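Local coordinates for protein NANS (YJHS), A 9-O-acetyl N-acetylneuraminic acid esterase (PDB 3PT5) that probably hydrolyses the 9-O-acetyl group of 9-O-acetyl-N-acetylneuraminate, a host sialic acid on which Escherichia coli can grow, at residues 30-35 / 128-133; 45-50 / 110-115; 55-60 / 81-86. All coordinates share one frame; numbering follows the deposited sequence.

The six segments follow a concentric order along the chain: 55-60 and 81-86 of interaction 3 lie within interaction 2 (45-50 and 110-115), and both fall between 30-35 and 128-133 of interaction 1. All belong to the same SGNH hydrolase fold. Interactions 1 and 3 have centres about 11 Å apart and touch, Tyr35 OH meeting Gln84 OE1 at 2.7 Å and Cys130 N meeting Asp82 OD1 at 2.9 Å, so the loop 81-86 leans on the end of strand 122-130. Interaction 2 is a surface contact at helix 107-114, its centre about 18 Å from each of the others; its nearest atoms are about 7 Å from interaction 1 and about 11 Å from interaction 3, without touching.

Interaction 1 (30-35 / 128-133); sequences SNAMAY and PCCRGG
Met33 and Ala32 close on Cys130 from the loop after strand 20-28, and this belongs to the tightly packed part of the contact. Cys130 SG points at Ala32 CB, 3.5 Å away, while Cys130 CB faces the Met33 chain, with Met33 SD at 3.6 Å. The Met33 torsions explain the fit: CG sits between the backbone N and the carbonyl carbon (chi1 50°), and an extended chi2 (173°) then brings SD to Cys130 CB and to 3.6 Å from Gly132 N. That sulfur also lies in the plane of the Tyr35 ring, at its edge. One face of the same ring carries Ser30 CB, 3.4 Å above the plane over its centre. Ser30 and Gly132 are equally close-set, their CA atoms 4.1 Å apart, and Tyr35 OH, whose polar partner is Gln84, stands 3.7 Å from Gly132 CA, where it leaves no room for a side chain. Segment 30-35 lies in the loop after strand 20-28, and 128-133 is the end of the neighbouring parallel strand 122-130 with the turn that follows. In SGNH hydrolases the first such loop brings the nucleophilic serine and the second a glycine for the oxyanion hole; the location of Ser30 beside Gly132 and Gly133 is consistent with those roles. The looser side begins at the serine hydroxyl. No direct hydrogen bond crosses between the segments; instead water 1 bridges them, 2.9 Å from Ser30 OG and accepting from Gly133 N at 3.1 Å. On this partly exposed side Arg131 turns away from the 30-35 loop, its NH1 bonding weakly to Gly132 O and its NH2 held by His152 O.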
ATOM      1  N   SER A  30      -5.734  -2.948   4.814  1.00  8.91           N
ATOM      2  CA  SER A  30      -4.708  -3.967   5.017  1.00  9.61           C
ATOM      3  C   SER A  30      -4.035  -4.504   3.768  1.00  9.30           C
ATOM      4  O   SER A  30      -2.830  -4.738   3.783  1.00 11.18           O
ATOM      5  CB  SER A  30      -5.234  -5.139   5.852  1.00  9.12           C
ATOM      6  OG  SER A  30      -6.261  -5.813   5.168  1.00 10.37           O
ATOM      7  N   ASN A  31      -4.796  -4.715   2.687  1.00 10.27           N
ATOM      8  CA  ASN A  31      -4.185  -5.367   1.515  1.00  9.41           C
ATOM      9  C   ASN A  31      -3.322  -4.450   0.649  1.00  9.30           C
ATOM     10  O   ASN A  31      -2.620  -4.917  -0.237  1.00 10.90           O
ATOM     11  CB  ASN A  31      -5.234  -6.161   0.717  1.00  8.93           C
ATOM     12  CG  ASN A  31      -5.532  -7.491   1.370  1.00  9.48           C
ATOM     13  OD1 ASN A  31      -4.592  -8.204   1.772  1.00  8.36           O
ATOM     14  ND2 ASN A  31      -6.824  -7.827   1.531  1.00  7.78           N
ATOM     15  N   ALA A  32      -3.312  -3.172   0.975  1.00  8.84           N
ATOM     16  CA  ALA A  32      -2.434  -2.187   0.340  1.00  9.77           C
ATOM     17  C   ALA A  32      -1.053  -2.166   0.999  1.00 10.20           C
ATOM     18  O   ALA A  32      -0.096  -1.665   0.414  1.00 11.10           O
ATOM     19  CB  ALA A  32      -3.034  -0.805   0.419  1.00  9.37           C
ATOM     20  N   MET A  33      -0.982  -2.712   2.214  1.00 10.60           N
ATOM     21  CA  MET A  33       0.202  -2.559   3.050  1.00  9.16           C
ATOM     22  C   MET A  33       0.747  -3.899   3.519  1.00  9.08           C
ATOM     23  O   MET A  33       0.423  -4.936   2.970  1.00  9.52           O
ATOM     24  CB  MET A  33      -0.134  -1.655   4.237  1.00  9.39           C
ATOM     25  CG  MET A  33      -1.380  -2.041   5.002  1.00  9.50           C
ATOM     26  SD  MET A  33      -1.591  -1.045   6.493  1.00 11.03           S
ATOM     27  CE  MET A  33      -0.211  -1.633   7.494  1.00 11.69           C
ATOM     28  N   ALA A  34       1.589  -3.881   4.552  1.00  8.65           N
ATOM     29  CA  ALA A  34       2.323  -5.056   4.917  1.00  9.11           C
ATOM     30  C   ALA A  34       1.496  -5.990   5.799  1.00  9.41           C
ATOM     31  O   ALA A  34       1.571  -5.941   7.016  1.00  9.17           O
ATOM     32  CB  ALA A  34       3.628  -4.627   5.638  1.00  9.62           C
ATOM     33  N   TYR A  35       0.690  -6.835   5.163  1.00  8.13           N
ATOM     34  CA  TYR A  35      -0.045  -7.883   5.848  1.00  7.85           C
ATOM     35  C   TYR A  35       0.359  -9.275   5.375  1.00  8.17           C
ATOM     36  O   TYR A  35      -0.221 -10.239   5.786  1.00  9.22           O
ATOM     37  CB  TYR A  35      -1.541  -7.659   5.744  1.00  9.57           C
ATOM     38  CG  TYR A  35      -2.096  -6.818   6.888  1.00  7.03           C
ATOM     39  CD1 TYR A  35      -1.857  -5.440   6.936  1.00  7.12           C
ATOM     40  CD2 TYR A  35      -2.834  -7.395   7.931  1.00  6.85           C
ATOM     41  CE1 TYR A  35      -2.379  -4.665   7.938  1.00  8.92           C
ATOM     42  CE2 TYR A  35      -3.355  -6.614   8.954  1.00 10.33           C
ATOM     43  CZ  TYR A  35      -3.111  -5.248   8.951  1.00 10.20           C
ATOM     44  OH  TYR A  35      -3.657  -4.487   9.994  1.00 13.40           O
ATOM     45  N   PRO A 128       3.591   6.146   1.749  1.00 10.83           N
ATOM     46  CA  PRO A 128       2.723   5.134   2.349  1.00 10.57           C
ATOM     47  C   PRO A 128       1.705   5.768   3.291  1.00 11.25           C
ATOM     48  O   PRO A 128       2.080   6.402   4.295  1.00 11.82           O
ATOM     49  CB  PRO A 128       3.716   4.171   3.044  1.00 10.24           C
ATOM     50  CG  PRO A 128       4.943   4.971   3.257  1.00 11.55           C
ATOM     51  CD  PRO A 128       4.930   6.173   2.362  1.00 11.67           C
ATOM     52  N   CYS A 129       0.430   5.581   2.937  1.00 11.25           N
ATOM     53  CA  CYS A 129      -0.707   6.124   3.691  1.00 11.54           C
ATOM     54  C   CYS A 129      -1.812   5.106   3.930  1.00 11.97           C
ATOM     55  O   CYS A 129      -2.969   5.420   3.707  1.00 14.06           O
ATOM     56  CB  CYS A 129      -1.274   7.360   2.977  1.00 11.43           C
ATOM     57  SG  CYS A 129      -0.060   8.646   2.652  1.00 16.18           S
ATOM     58  N   CYS A 130      -1.443   3.893   4.357  1.00 11.20           N
ATOM     59  CA  CYS A 130      -2.430   2.836   4.574  1.00 11.64           C
ATOM     60  C   CYS A 130      -2.725   2.630   6.041  1.00 11.50           C
ATOM     61  O   CYS A 130      -1.897   2.928   6.908  1.00 11.85           O
ATOM     62  CB  CYS A 130      -1.917   1.523   3.999  1.00 10.54           C
ATOM     63  SG  CYS A 130      -1.346   1.597   2.298  1.00 13.17           S
ATOM     64  N   ARG A 131      -3.903   2.079   6.321  1.00 10.74           N
ATOM     65  CA  ARG A 131      -4.300   1.808   7.691  1.00 11.67           C
ATOM     66  C   ARG A 131      -5.156   0.538   7.671  1.00 10.46           C
ATOM     67  O   ARG A 131      -6.216   0.515   7.070  1.00  9.91           O
ATOM     68  CB  ARG A 131      -5.068   3.031   8.262  1.00 12.53           C
ATOM     69  CG  ARG A 131      -5.770   2.779   9.612  1.00 15.34           C
ATOM     70  CD  ARG A 131      -4.734   2.362  10.596  1.00 15.45           C
ATOM     71  NE  ARG A 131      -5.111   2.484  12.000  1.00 17.20           N
ATOM     72  CZ  ARG A 131      -5.506   1.480  12.770  1.00 19.57           C
ATOM     73  NH1 ARG A 131      -5.605   0.247  12.285  1.00 20.97           N
ATOM     74  NH2 ARG A 131      -5.778   1.715  14.052  1.00 20.44           N
ATOM     75  N   GLY A 132      -4.684  -0.522   8.313  1.00 10.20           N
ATOM     76  CA  GLY A 132      -5.495  -1.745   8.422  1.00 10.01           C
ATOM     77  C   GLY A 132      -6.796  -1.428   9.117  1.00 10.57           C
ATOM     78  O   GLY A 132      -6.833  -0.599  10.039  1.00 11.61           O
ATOM     79  N   GLY A 133      -7.870  -2.073   8.670  1.00 10.54           N
ATOM     80  CA  GLY A 133      -9.187  -1.961   9.290  1.00 12.80           C
ATOM     81  C   GLY A 133      -9.793  -0.583   9.191  1.00 13.06           C
ATOM     82  O   GLY A 133     -10.542  -0.154  10.085  1.00 15.66           O
TER
HETATM   83  O   HOH W   1      -8.317  -4.254   6.521  1.00  2.71           O

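Interaction 2 (45-50 / 110-115); sequences EDAPHP and IARKLL
Arg112 reaches out from helix 107-114 and sets its guanidinium against the carbonyl of Ala47. The side chain leaves the helix extended, with CG anti to the backbone N and chi2 also near trans, and then turns at chi3 (-101°), a value away from the usual staggered positions, which swings the terminal nitrogens onto one acceptor. Arg112 NH2 bonds to Ala47 O at 2.6 Å, and Arg112 NH1 adds a weak bond to the same oxygen at 2.8 Å. The fork is not ideally aligned: NH2 stands 40° out of the carbonyl plane, so the approach does not follow a lone pair. Ala47 CB lies 3.5 Å from Arg112 NH2. Three residues further on, Leu115 meets His49. Extended at chi1 and turned at chi2, Leu115 puts its CD2 methyl, and not CD1, over the centre of the imidazole: Leu115 CD2 is 3.8 Å from the His49 ring centroid and 9° off the normal, a CH-pi contact. Pro50 CD covers the opposite face near the rim, so the ring is sandwiched flat, and its ND1 is engaged by the backbone N of Arg51. The contact thus pins the loop leading into strand 52-55 to the helix that precedes strand 122-130, with Leu115 also resting on Ile52 and Ile124. Chemically, a charged group is gripping a neutral peptide oxygen rather than a carboxylate; the positive end would probably polarise that carbonyl, while the bond through ND1 is consistent with an uncharged His49, whose NE2 is 6.4 Å from Arg112 NH2.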
ATOM      1  N   GLU A  45      14.447 -10.852  -2.706  1.00 18.96           N
ATOM      2  CA  GLU A  45      13.288 -10.190  -3.270  1.00 19.48           C
ATOM      3  C   GLU A  45      12.867  -8.987  -2.428  1.00 17.57           C
ATOM      4  O   GLU A  45      12.235  -8.065  -2.943  1.00 17.48           O
ATOM      5  CB  GLU A  45      12.151 -11.210  -3.436  1.00 20.70           C
ATOM      6  CG  GLU A  45      12.580 -12.557  -4.132  1.00 25.76           C
ATOM      7  CD  GLU A  45      13.186 -13.613  -3.193  1.00 30.17           C
ATOM      8  OE1 GLU A  45      13.877 -13.255  -2.215  1.00 34.99           O
ATOM      9  OE2 GLU A  45      12.991 -14.834  -3.430  1.00 33.72           O
ATOM     10  N   ASP A  46      13.224  -8.979  -1.138  1.00 15.68           N
ATOM     11  CA  ASP A  46      12.902  -7.810  -0.285  1.00 13.56           C
ATOM     12  C   ASP A  46      14.086  -6.901   0.020  1.00 13.07           C
ATOM     13  O   ASP A  46      14.033  -6.141   0.977  1.00 13.11           O
ATOM     14  CB  ASP A  46      12.228  -8.192   1.043  1.00 13.51           C
ATOM     15  CG  ASP A  46      11.027  -9.099   0.861  1.00 14.02           C
ATOM     16  OD1 ASP A  46      10.408  -9.102  -0.228  1.00 16.97           O
ATOM     17  OD2 ASP A  46      10.706  -9.829   1.811  1.00 13.53           O
ATOM     18  N   ALA A  47      15.133  -6.953  -0.803  1.00 12.99           N
ATOM     19  CA  ALA A  47      16.288  -6.096  -0.589  1.00 14.12           C
ATOM     20  C   ALA A  47      15.937  -4.628  -0.839  1.00 14.79           C
ATOM     21  O   ALA A  47      15.388  -4.280  -1.895  1.00 15.31           O
ATOM     22  CB  ALA A  47      17.429  -6.518  -1.538  1.00 15.41           C
ATOM     23  N   PRO A  48      16.283  -3.743   0.104  1.00 15.21           N
ATOM     24  CA  PRO A  48      16.119  -2.307  -0.141  1.00 14.95           C
ATOM     25  C   PRO A  48      17.101  -1.896  -1.247  1.00 14.60           C
ATOM     26  O   PRO A  48      18.048  -2.631  -1.511  1.00 16.42           O
ATOM     27  CB  PRO A  48      16.559  -1.690   1.183  1.00 15.17           C
ATOM     28  CG  PRO A  48      16.357  -2.817   2.213  1.00 16.08           C
ATOM     29  CD  PRO A  48      16.798  -4.013   1.459  1.00 15.10           C
ATOM     30  N   HIS A  49      16.860  -0.761  -1.893  1.00 14.09           N
ATOM     31  CA  HIS A  49      17.760  -0.266  -2.950  1.00 14.38           C
ATOM     32  C   HIS A  49      18.025   1.196  -2.688  1.00 13.81           C
ATOM     33  O   HIS A  49      17.119   1.905  -2.253  1.00 14.38           O
ATOM     34  CB  HIS A  49      17.108  -0.447  -4.324  1.00 14.48           C
ATOM     35  CG  HIS A  49      18.003  -0.072  -5.462  1.00 17.31           C
ATOM     36  ND1 HIS A  49      18.317   1.233  -5.755  1.00 17.55           N
ATOM     37  CD2 HIS A  49      18.661  -0.832  -6.368  1.00 18.25           C
ATOM     38  CE1 HIS A  49      19.132   1.266  -6.797  1.00 19.68           C
ATOM     39  NE2 HIS A  49      19.366   0.025  -7.176  1.00 20.65           N
ATOM     40  N   PRO A  50      19.278   1.665  -2.910  1.00 13.97           N
ATOM     41  CA  PRO A  50      19.561   3.064  -2.597  1.00 14.24           C
ATOM     42  C   PRO A  50      18.753   4.117  -3.354  1.00 13.50           C
ATOM     43  O   PRO A  50      18.716   5.274  -2.937  1.00 14.61           O
ATOM     44  CB  PRO A  50      21.048   3.217  -2.945  1.00 14.28           C
ATOM     45  CG  PRO A  50      21.599   1.867  -2.930  1.00 14.37           C
ATOM     46  CD  PRO A  50      20.490   0.926  -3.321  1.00 14.72           C
ATOM     47  N   ILE A 110       6.732  -3.148  -6.097  1.00  9.89           N
ATOM     48  CA  ILE A 110       6.258  -2.223  -7.157  1.00  9.39           C
ATOM     49  C   ILE A 110       7.390  -1.291  -7.555  1.00 10.24           C
ATOM     50  O   ILE A 110       7.774  -1.241  -8.727  1.00  9.97           O
ATOM     51  CB  ILE A 110       4.999  -1.470  -6.728  1.00 10.06           C
ATOM     52  CG1 ILE A 110       3.877  -2.495  -6.591  1.00  7.76           C
ATOM     53  CG2 ILE A 110       4.651  -0.378  -7.755  1.00  9.81           C
ATOM     54  CD1 ILE A 110       2.621  -1.960  -5.857  1.00  9.05           C
ATOM     55  N   ALA A 111       7.981  -0.631  -6.561  1.00 10.29           N
ATOM     56  CA  ALA A 111       9.094   0.264  -6.779  1.00 10.80           C
ATOM     57  C   ALA A 111      10.274  -0.419  -7.496  1.00 10.56           C
ATOM     58  O   ALA A 111      10.820   0.156  -8.459  1.00 12.05           O
ATOM     59  CB  ALA A 111       9.519   0.872  -5.449  1.00  9.91           C
ATOM     60  N   ARG A 112      10.676  -1.608  -7.047  1.00 10.70           N
ATOM     61  CA  ARG A 112      11.811  -2.292  -7.657  1.00 12.89           C
ATOM     62  C   ARG A 112      11.499  -2.634  -9.103  1.00 12.67           C
ATOM     63  O   ARG A 112      12.354  -2.493  -9.964  1.00 12.49           O
ATOM     64  CB  ARG A 112      12.222  -3.546  -6.872  1.00 13.43           C
ATOM     65  CG  ARG A 112      13.303  -4.373  -7.586  1.00 21.27           C
ATOM     66  CD  ARG A 112      13.650  -5.633  -6.797  1.00 28.10           C
ATOM     67  NE  ARG A 112      14.891  -5.427  -6.056  1.00 34.37           N
ATOM     68  CZ  ARG A 112      14.977  -4.859  -4.859  1.00 35.96           C
ATOM     69  NH1 ARG A 112      13.879  -4.456  -4.223  1.00 36.58           N
ATOM     70  NH2 ARG A 112      16.171  -4.706  -4.302  1.00 36.45           N
ATOM     71  N   LYS A 113      10.253  -3.024  -9.377  1.00 12.30           N
ATOM     72  CA  LYS A 113       9.897  -3.414 -10.750  1.00 12.08           C
ATOM     73  C   LYS A 113       9.738  -2.225 -11.707  1.00 13.09           C
ATOM     74  O   LYS A 113       9.872  -2.388 -12.921  1.00 14.23           O
ATOM     75  CB  LYS A 113       8.672  -4.339 -10.760  1.00 11.53           C
ATOM     76  CG  LYS A 113       8.989  -5.708 -10.158  1.00 10.80           C
ATOM     77  CD  LYS A 113       7.711  -6.548  -9.933  1.00  9.49           C
ATOM     78  CE  LYS A 113       8.048  -7.863  -9.196  1.00 11.79           C
ATOM     79  NZ  LYS A 113       6.820  -8.680  -9.088  1.00 13.22           N
ATOM     80  N   LEU A 114       9.475  -1.037 -11.157  1.00 12.76           N
ATOM     81  CA  LEU A 114       9.415   0.218 -11.944  1.00 12.12           C
ATOM     82  C   LEU A 114      10.800   0.836 -12.228  1.00 12.69           C
ATOM     83  O   LEU A 114      11.000   1.496 -13.252  1.00 12.31           O
ATOM     84  CB  LEU A 114       8.592   1.252 -11.203  1.00 12.80           C
ATOM     85  CG  LEU A 114       7.083   1.100 -11.070  1.00 12.23           C
ATOM     86  CD1 LEU A 114       6.561   2.165 -10.076  1.00 16.16           C
ATOM     87  CD2 LEU A 114       6.409   1.274 -12.461  1.00 15.82           C
ATOM     88  N   LEU A 115      11.749   0.622 -11.318  1.00 12.52           N
ATOM     89  CA  LEU A 115      13.025   1.324 -11.377  1.00 13.59           C
ATOM     90  C   LEU A 115      13.741   1.153 -12.713  1.00 14.42           C
ATOM     91  O   LEU A 115      14.325   2.117 -13.201  1.00 14.12           O
ATOM     92  CB  LEU A 115      13.931   0.887 -10.205  1.00 14.40           C
ATOM     93  CG  LEU A 115      15.200   1.689  -9.928  1.00 14.76           C
ATOM     94  CD1 LEU A 115      14.922   3.063  -9.356  1.00 15.30           C
ATOM     95  CD2 LEU A 115      16.031   0.847  -8.990  1.00 16.48           C
TER

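Interaction 3 (55-60 / 81-86); sequences LARFAH and HDVQDM
Arg57 runs alongside the backbone of the 81-86 loop. Its CB lies 3.5 Å from His81 O and 3.8 Å from His81 CB. The chain continues extended to CD, which meets Asp82 O at 3.3 Å, and a bend at chi3 turns NE onto His81 O. This bond is short and its N-H nearly straight (Arg57 NE to His81 O 2.9 Å, 162° at the hydrogen), the oxygen lying in the guanidinium plane, yet NE stands 38° above the His81 carbonyl plane, off any lone pair. Val83 CG2 sits 3.6 Å above one face of the Arg57 guanidinium, and the tips leave the contact: NH1 bonds to Pro128 O, and NH2 forms a salt bridge with Asp166 of helix 162-176. Next in the chain, the Phe58 ring is layered between two flat groups. His81 stacks face to face on one side, centroids 4.1 Å apart and planes at 25°; on the other lies the Asp85 carboxylate, nearly parallel. As modelled, His81 NE2 makes a long bond to His60 O (3.3 Å), but this ring placement is doubtful, since His81 CD2 crowds Arg57 N. The chemistry implies that Asp166 probably balances the buried arginine charge, with His81 O and Pro128 O as neutral acceptors, while Arg170 stands close by with a like charge.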
ATOM      1  N   LEU A  55       8.527   8.231   2.338  1.00 12.26           N
ATOM      2  CA  LEU A  55       8.377   9.273   3.346  1.00 12.36           C
ATOM      3  C   LEU A  55       8.170   8.647   4.709  1.00 13.15           C
ATOM      4  O   LEU A  55       7.227   7.895   4.915  1.00 12.42           O
ATOM      5  CB  LEU A  55       7.229  10.226   3.013  1.00 12.48           C
ATOM      6  CG  LEU A  55       7.307  11.197   1.829  1.00 12.98           C
ATOM      7  CD1 LEU A  55       6.149  12.167   1.940  1.00 16.47           C
ATOM      8  CD2 LEU A  55       8.598  11.985   1.797  1.00 15.19           C
ATOM      9  N   ALA A  56       9.059   8.980   5.647  1.00 12.44           N
ATOM     10  CA  ALA A  56       9.008   8.398   7.002  1.00 13.77           C
ATOM     11  C   ALA A  56       7.790   8.815   7.809  1.00 13.37           C
ATOM     12  O   ALA A  56       7.173   9.833   7.560  1.00 12.17           O
ATOM     13  CB  ALA A  56      10.267   8.765   7.794  1.00 12.80           C
ATOM     14  N   ARG A  57       7.485   8.006   8.826  1.00 14.68           N
ATOM     15  CA  ARG A  57       6.389   8.269   9.744  1.00 14.40           C
ATOM     16  C   ARG A  57       6.823   7.974  11.173  1.00 15.30           C
ATOM     17  O   ARG A  57       6.549   8.783  12.070  1.00 16.53           O
ATOM     18  CB  ARG A  57       5.150   7.429   9.403  1.00 14.87           C
ATOM     19  CG  ARG A  57       3.931   7.796  10.256  1.00 12.99           C
ATOM     20  CD  ARG A  57       2.686   6.955   9.930  1.00 11.65           C
ATOM     21  NE  ARG A  57       2.332   6.991   8.510  1.00 11.27           N
ATOM     22  CZ  ARG A  57       1.523   7.894   7.972  1.00 13.52           C
ATOM     23  NH1 ARG A  57       1.238   7.864   6.673  1.00 13.25           N
ATOM     24  NH2 ARG A  57       0.963   8.820   8.742  1.00 14.96           N
ATOM     25  N   PHE A  58       7.474   6.830  11.376  1.00 14.96           N
ATOM     26  CA  PHE A  58       7.740   6.329  12.730  1.00 15.41           C
ATOM     27  C   PHE A  58       8.946   7.072  13.290  1.00 16.27           C
ATOM     28  O   PHE A  58       9.591   7.853  12.586  1.00 16.42           O
ATOM     29  CB  PHE A  58       8.000   4.820  12.710  1.00 15.12           C
ATOM     30  CG  PHE A  58       6.952   4.020  11.927  1.00 14.86           C
ATOM     31  CD1 PHE A  58       5.596   4.372  11.955  1.00 16.54           C
ATOM     32  CD2 PHE A  58       7.334   2.912  11.186  1.00 15.65           C
ATOM     33  CE1 PHE A  58       4.664   3.637  11.226  1.00 13.07           C
ATOM     34  CE2 PHE A  58       6.405   2.172  10.475  1.00 13.80           C
ATOM     35  CZ  PHE A  58       5.085   2.535  10.492  1.00 13.15           C
ATOM     36  N   ALA A  59       9.261   6.818  14.557  1.00 16.51           N
ATOM     37  CA  ALA A  59      10.358   7.512  15.210  1.00 16.17           C
ATOM     38  C   ALA A  59      11.722   6.940  14.803  1.00 16.52           C
ATOM     39  O   ALA A  59      12.778   7.578  15.002  1.00 18.20           O
ATOM     40  CB  ALA A  59      10.142   7.457  16.723  1.00 16.52           C
ATOM     41  N   HIS A  60      11.727   5.738  14.229  1.00 15.92           N
ATOM     42  CA  HIS A  60      12.951   5.146  13.691  1.00 15.38           C
ATOM     43  C   HIS A  60      12.610   4.520  12.360  1.00 15.43           C
ATOM     44  O   HIS A  60      11.425   4.302  12.074  1.00 16.20           O
ATOM     45  CB  HIS A  60      13.568   4.108  14.641  1.00 15.57           C
ATOM     46  CG  HIS A  60      13.963   4.691  15.963  1.00 18.60           C
ATOM     47  ND1 HIS A  60      15.240   5.141  16.240  1.00 20.76           N
ATOM     48  CD2 HIS A  60      13.216   4.969  17.053  1.00 18.94           C
ATOM     49  CE1 HIS A  60      15.263   5.642  17.461  1.00 18.58           C
ATOM     50  NE2 HIS A  60      14.044   5.567  17.969  1.00 19.77           N
ATOM     51  N   HIS A  81       6.235   2.617   6.179  1.00 10.60           N
ATOM     52  CA  HIS A  81       5.793   3.580   7.155  1.00 11.19           C
ATOM     53  C   HIS A  81       4.339   4.006   6.979  1.00 11.10           C
ATOM     54  O   HIS A  81       4.006   5.177   6.918  1.00 11.78           O
ATOM     55  CB  HIS A  81       6.743   4.770   7.127  1.00 10.51           C
ATOM     56  CG  HIS A  81       7.985   4.568   7.941  1.00 11.67           C
ATOM     57  ND1 HIS A  81       8.762   3.432   7.874  1.00 14.16           N
ATOM     58  CD2 HIS A  81       8.573   5.375   8.859  1.00  9.90           C
ATOM     59  CE1 HIS A  81       9.780   3.550   8.716  1.00 10.87           C
ATOM     60  NE2 HIS A  81       9.689   4.724   9.315  1.00 14.65           N
ATOM     61  N   ASP A  82       3.465   3.015   6.892  1.00 11.34           N
ATOM     62  CA  ASP A  82       2.032   3.299   6.835  1.00 10.98           C
ATOM     63  C   ASP A  82       1.530   3.804   8.183  1.00 11.31           C
ATOM     64  O   ASP A  82       2.272   3.788   9.178  1.00 11.58           O
ATOM     65  CB  ASP A  82       1.310   2.043   6.348  1.00 11.68           C
ATOM     66  CG  ASP A  82       1.577   1.766   4.836  1.00 14.14           C
ATOM     67  OD1 ASP A  82       1.141   2.596   4.010  1.00 15.03           O
ATOM     68  OD2 ASP A  82       2.210   0.734   4.471  1.00 14.91           O
ATOM     69  N   VAL A  83       0.277   4.264   8.227  1.00 10.96           N
ATOM     70  CA  VAL A  83      -0.305   4.798   9.450  1.00 12.16           C
ATOM     71  C   VAL A  83      -0.317   3.742  10.544  1.00 11.79           C
ATOM     72  O   VAL A  83      -0.067   4.044  11.735  1.00 12.12           O
ATOM     73  CB  VAL A  83      -1.746   5.291   9.196  1.00 12.05           C
ATOM     74  CG1 VAL A  83      -2.332   5.929  10.440  1.00 13.59           C
ATOM     75  CG2 VAL A  83      -1.775   6.253   8.009  1.00 13.21           C
ATOM     76  N   GLN A  84      -0.613   2.504  10.155  1.00 11.54           N
ATOM     77  CA  GLN A  84      -0.451   1.383  11.066  1.00 11.98           C
ATOM     78  C   GLN A  84       0.940   0.763  10.988  1.00 12.32           C
ATOM     79  O   GLN A  84       1.405   0.375   9.909  1.00 12.43           O
ATOM     80  CB  GLN A  84      -1.490   0.320  10.777  1.00 11.43           C
ATOM     81  CG  GLN A  84      -1.511  -0.762  11.823  1.00 11.17           C
ATOM     82  CD  GLN A  84      -2.417  -1.888  11.437  1.00 11.67           C
ATOM     83  OE1 GLN A  84      -2.890  -1.954  10.286  1.00  8.80           O
ATOM     84  NE2 GLN A  84      -2.640  -2.813  12.364  1.00 14.28           N
ATOM     85  N   ASP A  85       1.596   0.643  12.139  1.00 12.77           N
ATOM     86  CA  ASP A  85       2.968   0.152  12.211  1.00 11.02           C
ATOM     87  C   ASP A  85       3.002  -1.362  12.396  1.00 11.18           C
ATOM     88  O   ASP A  85       2.612  -1.873  13.459  1.00 11.13           O
ATOM     89  CB  ASP A  85       3.674   0.865  13.391  1.00 11.70           C
ATOM     90  CG  ASP A  85       5.152   0.517  13.522  1.00 12.98           C
ATOM     91  OD1 ASP A  85       5.640  -0.450  12.893  1.00 13.47           O
ATOM     92  OD2 ASP A  85       5.840   1.221  14.314  1.00 15.05           O
ATOM     93  N   MET A  86       3.422  -2.081  11.346  1.00 10.38           N
ATOM     94  CA  MET A  86       3.454  -3.548  11.380  1.00  9.63           C
ATOM     95  C   MET A  86       4.849  -4.115  11.652  1.00  9.60           C
ATOM     96  O   MET A  86       5.043  -5.329  11.612  1.00 10.19           O
ATOM     97  CB  MET A  86       2.936  -4.126  10.041  1.00  9.68           C
ATOM     98  CG  MET A  86       1.526  -3.674   9.620  1.00 11.39           C
ATOM     99  SD  MET A  86       0.242  -4.061  10.821  1.00 12.27           S
ATOM    100  CE  MET A  86       0.090  -5.819  10.515  1.00 11.99           C
TER